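PDB 2WW2: alpha-1,2-mannosidase from Bacteroides thetaiotaomicron, which hydrolyses alpha-mannosidic linkages with inversion of configuration, as a calcium-dependent enzyme of glycoside hydrolase family 92. Local coordinates for residues 168-173 and 179-184; 638-643 and 662-667; 378-383 and 444-449; 114-117 and 121-124. All blocks are in the same frame, centred on the assembly; numbering follows the deposited sequence.

How the interactions relate
Interactions 1 and 4 belong to the beta-rich N-terminal domain, and interactions 2 and 3 to the catalytic domain. None of the four touches another. Interactions 1 and 4 both pair neighbouring antiparallel strands, with centres 28 Å apart. Interactions 2 and 3 are apolar packing contacts without a hydrogen bond across them, with centres 30 Å apart. The closest approach of all is between interactions 1 and 3, whose nearest atoms are about 10 Å apart across the two domains. Interactions 3 and 4 lie farthest apart, 45 Å between centres, on opposite sides of the chain's centre. A bound sodium ion lies about 8 Å from the side chain of Val114 in interaction 4.

Interaction 1: residues 168-173 and 179-184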
loop_
_atom_site.group_PDB
_atom_site.type_symbol
_atom_site.label_atom_id
_atom_site.label_comp_id
_atom_site.label_asym_id
_atom_site.label_seq_id
_atom_site.Cartn_x
_atom_site.Cartn_y
_atom_site.Cartn_z
ATOM N N ALA A 168 27.172 -32.050 31.920
ATOM C CA ALA A 168 27.090 -32.215 30.485
ATOM C C ALA A 168 25.737 -31.721 30.045
ATOM O O ALA A 168 24.721 -32.018 30.684
ATOM C CB ALA A 168 27.282 -33.680 30.094
ATOM N N THR A 169 25.717 -30.936 28.973
ATOM C CA THR A 169 24.455 -30.510 28.398
ATOM C C THR A 169 24.360 -31.103 27.005
ATOM O O THR A 169 25.334 -31.089 26.254
ATOM C CB THR A 169 24.337 -28.969 28.361
ATOM O OG1 THR A 169 23.198 -28.612 27.575
ATOM C CG2 THR A 169 25.610 -28.318 27.767
ATOM N N ARG A 170 23.194 -31.635 26.657
ATOM C CA ARG A 170 23.028 -32.286 25.360
ATOM C C ARG A 170 21.907 -31.671 24.512
ATOM O O ARG A 170 21.650 -32.118 23.387
ATOM C CB ARG A 170 22.789 -33.787 25.569
ATOM C CG ARG A 170 23.979 -34.476 26.205
ATOM C CD ARG A 170 23.755 -36.000 26.361
ATOM N NE ARG A 170 24.884 -36.610 27.055
ATOM C CZ ARG A 170 25.041 -36.591 28.378
ATOM N NH1 ARG A 170 24.137 -36.004 29.156
ATOM N NH2 ARG A 170 26.102 -37.167 28.929
ATOM N N TYR A 171 21.242 -30.651 25.051
ATOM C CA TYR A 171 20.185 -29.977 24.318
ATOM C C TYR A 171 20.675 -29.573 22.931
ATOM O O TYR A 171 21.811 -29.104 22.769
ATOM C CB TYR A 171 19.712 -28.731 25.067
ATOM C CG TYR A 171 18.718 -27.888 24.281
ATOM C CD1 TYR A 171 17.359 -28.185 24.292
ATOM C CD2 TYR A 171 19.146 -26.788 23.535
ATOM C CE1 TYR A 171 16.450 -27.403 23.573
ATOM C CE2 TYR A 171 18.250 -26.004 22.806
ATOM C CZ TYR A 171 16.901 -26.317 22.847
ATOM O OH TYR A 171 16.026 -25.552 22.146
ATOM N N ASN A 172 19.820 -29.764 21.931
ATOM C CA ASN A 172 20.169 -29.355 20.570
ATOM C C ASN A 172 18.903 -29.297 19.720
ATOM O O ASN A 172 17.829 -29.751 20.148
ATOM C CB ASN A 172 21.179 -30.328 19.929
ATOM C CG ASN A 172 20.606 -31.702 19.716
ATOM O OD1 ASN A 172 20.022 -31.988 18.667
ATOM N ND2 ASN A 172 20.790 -32.585 20.696
ATOM N N ASN A 173 19.037 -28.754 18.518
ATOM C CA ASN A 173 17.903 -28.635 17.603
ATOM C C ASN A 173 18.169 -29.388 16.301
ATOM O O ASN A 173 17.713 -28.992 15.219
ATOM C CB ASN A 173 17.603 -27.162 17.360
ATOM C CG ASN A 173 16.817 -26.543 18.505
ATOM O OD1 ASN A 173 15.602 -26.510 18.445
ATOM N ND2 ASN A 173 17.504 -26.072 19.566
ATOM N N ASN A 179 26.546 -38.975 19.684
ATOM C CA ASN A 179 27.301 -38.904 20.938
ATOM C C ASN A 179 27.503 -37.474 21.399
ATOM O O ASN A 179 28.363 -37.206 22.232
ATOM C CB ASN A 179 28.669 -39.593 20.804
ATOM C CG ASN A 179 29.554 -38.948 19.741
ATOM O OD1 ASN A 179 29.139 -38.012 19.056
ATOM N ND2 ASN A 179 30.777 -39.451 19.600
ATOM N N PHE A 180 26.710 -36.565 20.850
ATOM C CA PHE A 180 26.896 -35.137 21.126
ATOM C C PHE A 180 26.729 -34.753 22.607
ATOM O O PHE A 180 25.797 -35.211 23.277
ATOM C CB PHE A 180 25.928 -34.315 20.274
ATOM C CG PHE A 180 25.863 -32.879 20.672
ATOM C CD1 PHE A 180 26.837 -31.984 20.235
ATOM C CD2 PHE A 180 24.859 -32.431 21.504
ATOM C CE1 PHE A 180 26.803 -30.637 20.621
ATOM C CE2 PHE A 180 24.796 -31.072 21.886
ATOM C CZ PHE A 180 25.782 -30.183 21.452
ATOM N N ALA A 181 27.621 -33.879 23.089
ATOM C CA ALA A 181 27.489 -33.225 24.402
ATOM C C ALA A 181 28.441 -32.055 24.488
ATOM O O ALA A 181 29.497 -32.068 23.846
ATOM C CB ALA A 181 27.807 -34.188 25.541
ATOM N N ASN A 182 28.069 -31.058 25.297
ATOM C CA ASN A 182 29.004 -30.044 25.722
ATOM C C ASN A 182 29.350 -30.309 27.200
ATOM O O ASN A 182 28.454 -30.415 28.046
ATOM C CB ASN A 182 28.423 -28.632 25.484
ATOM C CG ASN A 182 29.367 -27.534 25.912
ATOM O OD1 ASN A 182 30.285 -27.126 25.167
ATOM N ND2 ASN A 182 29.147 -27.028 27.108
ATOM N N TYR A 183 30.642 -30.485 27.482
ATOM C CA TYR A 183 31.108 -30.837 28.828
ATOM C C TYR A 183 31.596 -29.563 29.479
ATOM O O TYR A 183 32.490 -28.902 28.946
ATOM C CB TYR A 183 32.250 -31.850 28.722
ATOM C CG TYR A 183 31.864 -33.082 27.934
ATOM C CD1 TYR A 183 31.156 -34.119 28.534
ATOM C CD2 TYR A 183 32.161 -33.190 26.578
ATOM C CE1 TYR A 183 30.782 -35.263 27.808
ATOM C CE2 TYR A 183 31.793 -34.333 25.842
ATOM C CZ TYR A 183 31.105 -35.351 26.469
ATOM O OH TYR A 183 30.724 -36.460 25.758
ATOM N N PHE A 184 31.011 -29.192 30.613
ATOM C CA PHE A 184 31.365 -27.914 31.222
ATOM C C PHE A 184 31.913 -28.080 32.641
ATOM O O PHE A 184 31.713 -29.114 33.290
ATOM C CB PHE A 184 30.180 -26.940 31.190
ATOM C CG PHE A 184 28.971 -27.410 31.972
ATOM C CD1 PHE A 184 28.888 -27.200 33.350
ATOM C CD2 PHE A 184 27.909 -28.030 31.331
ATOM C CE1 PHE A 184 27.764 -27.622 34.070
ATOM C CE2 PHE A 184 26.779 -28.465 32.038
ATOM C CZ PHE A 184 26.701 -28.262 33.407
HETATM O O HOH W 1 26.509 -37.834 25.029
HETATM O O HOH W 2 28.381 -38.111 26.983
#
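Thr169 and Asn182 form an antiparallel hydrogen-bonded pair in the beta-rich N-terminal domain. They sit where strands 164-169 and 182-188 meet the loop that joins them. Thr169 N donates to Asn182 O at 2.9 Å, and Asn182 N donates back to Thr169 O. On the sheet face that Thr169 and Asn182 share, Thr169 CG2 lies beside Asn182 CB at 3.6 Å. The polar ends are held elsewhere: Thr169 OG1 by Thr79, and Asn182 OD1 by Ser235.

Arg170 then runs along the other segment. Arg170 CB is 4.0 Å from Phe180 O. Arg170 CG is closer, 3.5 Å from Phe180 O, and also touches Ala181 CB. CD still lies against Phe180 O. The chain is extended from CG to NE (chi2 -178°), which carries the guanidinium past the backbone to two waters in its plane. Arg170 NE donates to water 1 at 2.9 Å, and this water donates to Phe180 O. NH2 donates to water 2, which is also bonded to Tyr183 OH. NH1 turns to Gly153 O. A leucine here would probably leave Gly153 O without this donor and break the water links to Phe180 and Tyr183.

Phe180 presents a ring edge to the backbone, with Phe180 CE2 at 3.7 Å from Tyr171 O. Next to it, Asn172 ND2 donates to Arg170 O at 2.9 Å, nearly straight along the carbonyl bond.

Interaction 2: residues 638-643 and 662-667; sequences SAMGFY and VTLHLP
Met640 and Leu664 meet at the tight part of this contact. The sulfur does the touching. Met640 SD lies 3.8 Å from Leu664 CD2 and almost as close to CG and CD1, so it rests against the whole branched end of the leucine. The two side chains cross at a slant. Met640 CG stands opposite the carbonyl carbon (chi1 -70°), and from there the chain carries the sulfur across to the leucine.

The Phe642 side chain comes toward Leu664 head-on, from across the contact, and Phe642 CZ is 3.9 Å from Leu664 CD2. That methyl lies in the plane of the ring, at its edge. Leu664 CD2 touches both the sulfur and the ring edge, which lie next to each other. With an alanine here in place of Leu664, a gap would probably open and Met640 SD and Phe642 CZ would lose their shared partner.

The Val662 side is looser. Val662 CG2 is 4.4 Å from Met640 CB and 3.9 Å from Met640 O. That carbonyl oxygen is buried and has no hydrogen-bond partner in the model.

Gly641, the first residue to leave helical angles after Met640, has a positive phi of 118°. Leu341 and Leu344 of helix 338-345 add to the apolar cluster. This is helix-to-strand packing, in which the end of helix 632-640 and the residues just after it meet strand 661-665 of a mixed sheet in the catalytic domain, whose family core is an (alpha/alpha)6 barrel.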
loop_
_atom_site.group_PDB
_atom_site.type_symbol
_atom_site.label_atom_id
_atom_site.label_comp_id
_atom_site.label_asym_id
_atom_site.label_seq_id
_atom_site.Cartn_x
_atom_site.Cartn_y
_atom_site.Cartn_z
ATOM N N SER A 638 30.329 -0.851 2.495
ATOM C CA SER A 638 29.791 0.372 1.885
ATOM C C SER A 638 30.360 1.641 2.513
ATOM O O SER A 638 30.657 2.610 1.801
ATOM C CB SER A 638 28.254 0.381 1.901
ATOM O OG SER A 638 27.761 -0.661 1.073
ATOM N N ALA A 639 30.527 1.646 3.831
ATOM C CA ALA A 639 31.189 2.779 4.500
ATOM C C ALA A 639 32.640 2.987 4.055
ATOM O O ALA A 639 33.129 4.119 3.987
ATOM C CB ALA A 639 31.145 2.607 6.030
ATOM N N MET A 640 33.338 1.893 3.783
ATOM C CA MET A 640 34.716 1.980 3.295
ATOM C C MET A 640 34.752 2.514 1.861
ATOM O O MET A 640 35.757 3.079 1.419
ATOM C CB MET A 640 35.400 0.597 3.356
ATOM C CG MET A 640 35.706 0.102 4.786
ATOM S SD MET A 640 36.804 -1.344 4.819
ATOM C CE MET A 640 35.904 -2.568 3.865
ATOM N N GLY A 641 33.685 2.296 1.106
ATOM C CA GLY A 641 33.645 2.853 -0.239
ATOM C C GLY A 641 33.549 1.868 -1.392
ATOM O O GLY A 641 33.557 2.291 -2.561
ATOM N N PHE A 642 33.464 0.573 -1.087
ATOM C CA PHE A 642 33.508 -0.459 -2.147
ATOM C C PHE A 642 32.872 -1.761 -1.667
ATOM O O PHE A 642 32.753 -1.978 -0.466
ATOM C CB PHE A 642 34.948 -0.711 -2.648
ATOM C CG PHE A 642 35.943 -0.981 -1.548
ATOM C CD1 PHE A 642 36.127 -2.273 -1.053
ATOM C CD2 PHE A 642 36.690 0.058 -1.005
ATOM C CE1 PHE A 642 37.026 -2.519 -0.031
ATOM C CE2 PHE A 642 37.601 -0.178 0.029
ATOM C CZ PHE A 642 37.772 -1.462 0.517
ATOM N N TYR A 643 32.435 -2.604 -2.604
ATOM C CA TYR A 643 31.625 -3.766 -2.251
ATOM C C TYR A 643 31.852 -4.915 -3.220
ATOM O O TYR A 643 31.974 -4.688 -4.424
ATOM C CB TYR A 643 30.137 -3.371 -2.291
ATOM C CG TYR A 643 29.193 -4.437 -1.815
ATOM C CD1 TYR A 643 28.901 -4.583 -0.459
ATOM C CD2 TYR A 643 28.573 -5.298 -2.715
ATOM C CE1 TYR A 643 28.009 -5.559 -0.005
ATOM C CE2 TYR A 643 27.681 -6.289 -2.263
ATOM C CZ TYR A 643 27.411 -6.408 -0.914
ATOM O OH TYR A 643 26.540 -7.390 -0.468
ATOM N N VAL A 662 39.392 6.120 5.717
ATOM C CA VAL A 662 39.494 4.801 6.316
ATOM C C VAL A 662 40.850 4.248 5.915
ATOM O O VAL A 662 41.319 4.474 4.795
ATOM C CB VAL A 662 38.389 3.791 5.864
ATOM C CG1 VAL A 662 37.106 3.972 6.649
ATOM C CG2 VAL A 662 38.149 3.886 4.377
ATOM N N THR A 663 41.486 3.546 6.848
ATOM C CA THR A 663 42.758 2.899 6.605
ATOM C C THR A 663 42.594 1.414 6.890
ATOM O O THR A 663 42.196 1.018 7.988
ATOM C CB THR A 663 43.843 3.462 7.521
ATOM O OG1 THR A 663 43.981 4.866 7.282
ATOM C CG2 THR A 663 45.188 2.785 7.256
ATOM N N LEU A 664 42.874 0.597 5.883
ATOM C CA LEU A 664 42.799 -0.835 6.030
ATOM C C LEU A 664 44.208 -1.367 6.292
ATOM O O LEU A 664 45.125 -1.139 5.495
ATOM C CB LEU A 664 42.209 -1.461 4.761
ATOM C CG LEU A 664 40.712 -1.271 4.490
ATOM C CD1 LEU A 664 40.387 0.162 4.006
ATOM C CD2 LEU A 664 40.274 -2.275 3.447
ATOM N N HIS A 665 44.375 -2.062 7.418
ATOM C CA HIS A 665 45.653 -2.642 7.802
ATOM C C HIS A 665 45.678 -4.077 7.352
ATOM O O HIS A 665 45.068 -4.955 7.976
ATOM C CB HIS A 665 45.859 -2.518 9.310
ATOM C CG HIS A 665 46.006 -1.097 9.755
ATOM N ND1 HIS A 665 47.062 -0.305 9.353
ATOM C CD2 HIS A 665 45.213 -0.311 10.520
ATOM C CE1 HIS A 665 46.920 0.907 9.863
ATOM N NE2 HIS A 665 45.802 0.933 10.573
ATOM N N LEU A 666 46.352 -4.290 6.228
ATOM C CA LEU A 666 46.359 -5.575 5.553
ATOM C C LEU A 666 47.604 -6.389 5.891
ATOM O O LEU A 666 48.514 -5.900 6.575
ATOM C CB LEU A 666 46.209 -5.359 4.046
ATOM C CG LEU A 666 44.935 -4.568 3.713
ATOM C CD1 LEU A 666 44.903 -4.084 2.276
ATOM C CD2 LEU A 666 43.674 -5.373 4.014
ATOM N N PRO A 667 47.637 -7.651 5.451
ATOM C CA PRO A 667 48.796 -8.499 5.745
ATOM C C PRO A 667 50.126 -7.917 5.248
ATOM O O PRO A 667 50.155 -7.154 4.281
ATOM C CB PRO A 667 48.472 -9.801 4.996
ATOM C CG PRO A 667 46.939 -9.870 5.055
ATOM C CD PRO A 667 46.517 -8.407 4.849
#

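Interaction 3: residues 378-383 and 444-449; sequences CMIGNN and ATAKTL
Ile380 lies over Ala446 and Lys447 on the first turn of helix 444-465. Its two branches divide the work. Ile380 CD1 meets Ala446 CB at 3.7 Å and also comes close to the backbone carbonyl carbon of that residue. Ile380 CG2 meets the aliphatic part of Lys447, at 3.7 Å from Lys447 CE. Lys447 CG lies 4.0 Å from Ile380 CG2. The isoleucine and the lysine cross obliquely. Ile380 has CG1 between its backbone N and carbonyl carbon (chi1 65°), and its extended chi2 sends CD1 on to the alanine.

Lys447 is stretched out beyond CG. Its methylene groups therefore serve the apolar contact, while NZ travels on to a salt bridge with Asp425 and a hydrogen bond to Pro442 O. The charge is buried but has partners.

This is loop-to-helix packing: an aliphatic side chain lies across the N-terminal turn of helix 444-465, within the helical catalytic domain, whose family core is an (alpha/alpha)6 barrel. The loop carrying Ile380 runs from strand 370-371 to helix 383-393. Trp522 of helix 519-522 touches both Ile380 and Ala446, and Trp332 of helix 331-334 also packs on Ile380.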
loop_
_atom_site.group_PDB
_atom_site.type_symbol
_atom_site.label_atom_id
_atom_site.label_comp_id
_atom_site.label_asym_id
_atom_site.label_seq_id
_atom_site.Cartn_x
_atom_site.Cartn_y
_atom_site.Cartn_z
ATOM N N CYS A 378 17.972 -25.703 5.749
ATOM C CA CYS A 378 17.575 -24.286 5.804
ATOM C C CYS A 378 18.112 -23.559 4.575
ATOM O O CYS A 378 19.266 -23.759 4.199
ATOM C CB CYS A 378 18.160 -23.652 7.071
ATOM S SG CYS A 378 17.633 -21.962 7.394
ATOM N N MET A 379 17.273 -22.732 3.955
ATOM C CA MET A 379 17.660 -21.918 2.783
ATOM C C MET A 379 18.069 -22.773 1.577
ATOM O O MET A 379 17.697 -23.939 1.480
ATOM C CB MET A 379 18.754 -20.885 3.112
ATOM C CG MET A 379 18.374 -19.896 4.243
ATOM S SD MET A 379 16.600 -19.437 4.212
ATOM C CE MET A 379 16.408 -18.638 2.641
ATOM N N ILE A 380 18.810 -22.166 0.656
ATOM C CA ILE A 380 19.027 -22.768 -0.656
ATOM C C ILE A 380 20.430 -22.462 -1.174
ATOM O O ILE A 380 21.190 -21.703 -0.555
ATOM C CB ILE A 380 18.012 -22.209 -1.698
ATOM C CG1 ILE A 380 18.269 -20.710 -1.923
ATOM C CG2 ILE A 380 16.540 -22.489 -1.272
ATOM C CD1 ILE A 380 17.336 -20.093 -2.967
ATOM N N GLY A 381 20.767 -23.046 -2.321
ATOM C CA GLY A 381 21.978 -22.654 -3.044
ATOM C C GLY A 381 23.175 -23.562 -2.803
ATOM O O GLY A 381 23.108 -24.493 -1.988
ATOM N N ASN A 382 24.272 -23.276 -3.509
ATOM C CA ASN A 382 25.525 -23.999 -3.337
ATOM C C ASN A 382 26.614 -22.973 -3.045
ATOM O O ASN A 382 27.687 -22.968 -3.658
ATOM C CB ASN A 382 25.876 -24.776 -4.625
ATOM C CG ASN A 382 24.937 -25.953 -4.878
ATOM O OD1 ASN A 382 24.324 -26.527 -3.949
ATOM N ND2 ASN A 382 24.813 -26.318 -6.125
ATOM N N ASN A 383 26.338 -22.075 -2.106
ATOM C CA ASN A 383 27.274 -21.002 -1.869
ATOM C C ASN A 383 28.523 -21.390 -1.073
ATOM O O ASN A 383 29.468 -20.598 -0.961
ATOM C CB ASN A 383 26.543 -19.786 -1.301
ATOM C CG ASN A 383 25.479 -19.285 -2.258
ATOM O OD1 ASN A 383 24.273 -19.280 -1.941
ATOM N ND2 ASN A 383 25.907 -18.913 -3.454
ATOM N N ALA A 444 11.891 -23.054 -6.887
ATOM C CA ALA A 444 12.668 -23.474 -8.040
ATOM C C ALA A 444 13.413 -22.346 -8.756
ATOM O O ALA A 444 14.516 -22.550 -9.246
ATOM C CB ALA A 444 11.750 -24.204 -9.047
ATOM N N THR A 445 12.794 -21.178 -8.866
ATOM C CA THR A 445 13.411 -20.118 -9.638
ATOM C C THR A 445 14.576 -19.518 -8.849
ATOM O O THR A 445 15.666 -19.298 -9.398
ATOM C CB THR A 445 12.380 -19.050 -10.039
ATOM O OG1 THR A 445 11.467 -19.622 -10.988
ATOM C CG2 THR A 445 13.082 -17.867 -10.683
ATOM N N ALA A 446 14.348 -19.264 -7.558
ATOM C CA ALA A 446 15.437 -18.774 -6.700
ATOM C C ALA A 446 16.587 -19.797 -6.713
ATOM O O ALA A 446 17.759 -19.415 -6.806
ATOM C CB ALA A 446 14.938 -18.508 -5.284
ATOM N N LYS A 447 16.265 -21.095 -6.660
ATOM C CA LYS A 447 17.317 -22.110 -6.743
ATOM C C LYS A 447 18.084 -22.052 -8.069
ATOM O O LYS A 447 19.319 -22.085 -8.076
ATOM C CB LYS A 447 16.757 -23.521 -6.506
ATOM C CG LYS A 447 16.368 -23.764 -5.031
ATOM C CD LYS A 447 15.513 -25.035 -4.853
ATOM C CE LYS A 447 15.300 -25.324 -3.347
ATOM N NZ LYS A 447 14.332 -26.414 -3.070
ATOM N N THR A 448 17.354 -21.984 -9.184
ATOM C CA THR A 448 17.993 -21.913 -10.492
ATOM C C THR A 448 18.983 -20.744 -10.525
ATOM O O THR A 448 20.116 -20.874 -11.017
ATOM C CB THR A 448 16.944 -21.695 -11.609
ATOM O OG1 THR A 448 16.000 -22.770 -11.602
ATOM C CG2 THR A 448 17.610 -21.648 -12.980
ATOM N N LEU A 449 18.551 -19.591 -10.029
ATOM C CA LEU A 449 19.416 -18.413 -10.038
ATOM C C LEU A 449 20.663 -18.584 -9.154
ATOM O O LEU A 449 21.776 -18.201 -9.541
ATOM C CB LEU A 449 18.609 -17.148 -9.673
ATOM C CG LEU A 449 17.500 -16.801 -10.683
ATOM C CD1 LEU A 449 16.430 -15.854 -10.089
ATOM C CD2 LEU A 449 18.057 -16.212 -11.994
#

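Interaction 4: residues 114-117 and 121-124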
loop_
_atom_site.group_PDB
_atom_site.type_symbol
_atom_site.label_atom_id
_atom_site.label_comp_id
_atom_site.label_asym_id
_atom_site.label_seq_id
_atom_site.Cartn_x
_atom_site.Cartn_y
_atom_site.Cartn_z
ATOM N N VAL A 114 25.026 -6.156 34.844
ATOM C CA VAL A 114 23.654 -5.746 35.164
ATOM C C VAL A 114 23.480 -5.743 36.679
ATOM O O VAL A 114 24.084 -6.566 37.387
ATOM C CB VAL A 114 22.617 -6.656 34.469
ATOM C CG1 VAL A 114 22.721 -8.095 35.008
ATOM C CG2 VAL A 114 21.191 -6.117 34.633
ATOM N N THR A 115 22.695 -4.798 37.182
ATOM C CA THR A 115 22.327 -4.787 38.596
ATOM C C THR A 115 20.822 -4.943 38.657
ATOM O O THR A 115 20.068 -4.182 38.018
ATOM C CB THR A 115 22.753 -3.478 39.259
ATOM O OG1 THR A 115 24.160 -3.315 39.066
ATOM C CG2 THR A 115 22.420 -3.467 40.768
ATOM N N PHE A 116 20.378 -5.966 39.374
ATOM C CA PHE A 116 18.964 -6.241 39.482
ATOM C C PHE A 116 18.285 -5.263 40.416
ATOM O O PHE A 116 18.951 -4.533 41.162
ATOM C CB PHE A 116 18.756 -7.709 39.898
ATOM C CG PHE A 116 19.302 -8.683 38.883
ATOM C CD1 PHE A 116 18.539 -9.049 37.791
ATOM C CD2 PHE A 116 20.595 -9.198 39.008
ATOM C CE1 PHE A 116 19.033 -9.936 36.844
ATOM C CE2 PHE A 116 21.106 -10.082 38.064
ATOM C CZ PHE A 116 20.318 -10.450 36.975
ATOM N N ASN A 117 16.958 -5.221 40.368
ATOM C CA ASN A 117 16.227 -4.292 41.229
ATOM C C ASN A 117 16.508 -4.552 42.707
ATOM O O ASN A 117 16.436 -3.628 43.517
ATOM C CB ASN A 117 14.704 -4.363 40.965
ATOM C CG ASN A 117 14.297 -3.778 39.606
ATOM O OD1 ASN A 117 15.135 -3.290 38.833
ATOM N ND2 ASN A 117 12.991 -3.843 39.305
ATOM N N GLN A 121 24.432 -7.339 41.940
ATOM C CA GLN A 121 25.131 -6.933 40.723
ATOM C C GLN A 121 25.959 -8.092 40.218
ATOM O O GLN A 121 26.527 -8.844 41.007
ATOM C CB GLN A 121 26.023 -5.710 40.981
ATOM C CG GLN A 121 26.798 -5.217 39.726
ATOM C CD GLN A 121 28.119 -5.935 39.515
ATOM O OE1 GLN A 121 28.710 -6.467 40.453
ATOM N NE2 GLN A 121 28.596 -5.948 38.275
ATOM N N THR A 122 26.025 -8.255 38.906
ATOM C CA THR A 122 26.895 -9.276 38.332
ATOM C C THR A 122 27.451 -8.807 36.995
ATOM O O THR A 122 26.809 -8.024 36.290
ATOM C CB THR A 122 26.161 -10.637 38.192
ATOM O OG1 THR A 122 27.089 -11.640 37.751
ATOM C CG2 THR A 122 25.032 -10.553 37.206
ATOM N N SER A 123 28.676 -9.221 36.679
ATOM C CA SER A 123 29.163 -9.054 35.317
ATOM C C SER A 123 29.945 -10.281 34.872
ATOM O O SER A 123 30.400 -11.098 35.701
ATOM C CB SER A 123 29.962 -7.761 35.129
ATOM O OG SER A 123 31.298 -7.870 35.585
ATOM N N LEU A 124 30.051 -10.439 33.562
ATOM C CA LEU A 124 30.772 -11.562 33.004
ATOM C C LEU A 124 31.534 -11.115 31.765
ATOM O O LEU A 124 31.082 -10.248 31.019
ATOM C CB LEU A 124 29.799 -12.692 32.639
ATOM C CG LEU A 124 28.701 -12.381 31.621
ATOM C CD1 LEU A 124 28.374 -13.628 30.864
ATOM C CD2 LEU A 124 27.438 -11.832 32.275
#
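Val114 pairs with Thr122 across a beta hairpin of the N-terminal domain, made of strands 111-116 and 121-126. Strand segments 114-116 and 121-124 run antiparallel, their directions 155° apart. Val114 N donates to Thr122 O at 3.0 Å, and Thr122 N donates to Val114 O over the same distance. Val114 O also receives a CA-H contact from Gln121 CA at 3.5 Å.

On the face of Val114 and Thr122 the packing is apolar. Thr122 CG2 lies 4.0 Å from Val114 CG1 and 4.0 Å from Phe116 CE2. The methyl is placed there because OG1 takes the position opposite the backbone N (chi1 -174°), where it bonds to Glu134 O.

The hairpin belongs to the antiparallel beta sandwich expected of this family's N-terminal domain, where strand 98-108 pairs with it along 111-116, strand 130-136 pairs with it along 121-126, and Phe64 of strand 60-67 touches Val114 and Thr122.

The face of Thr115 and Gln121 is partly exposed. They form a non-hydrogen-bonded pair with CA atoms 4.1 Å apart. Thr115 OG1 lies against the aliphatic part of the glutamine, 3.3 Å from Gln121 CG. Gln121 bends at chi2 (-86°), and its NE2 donates to Ser113 OG and to Glu134 OE2.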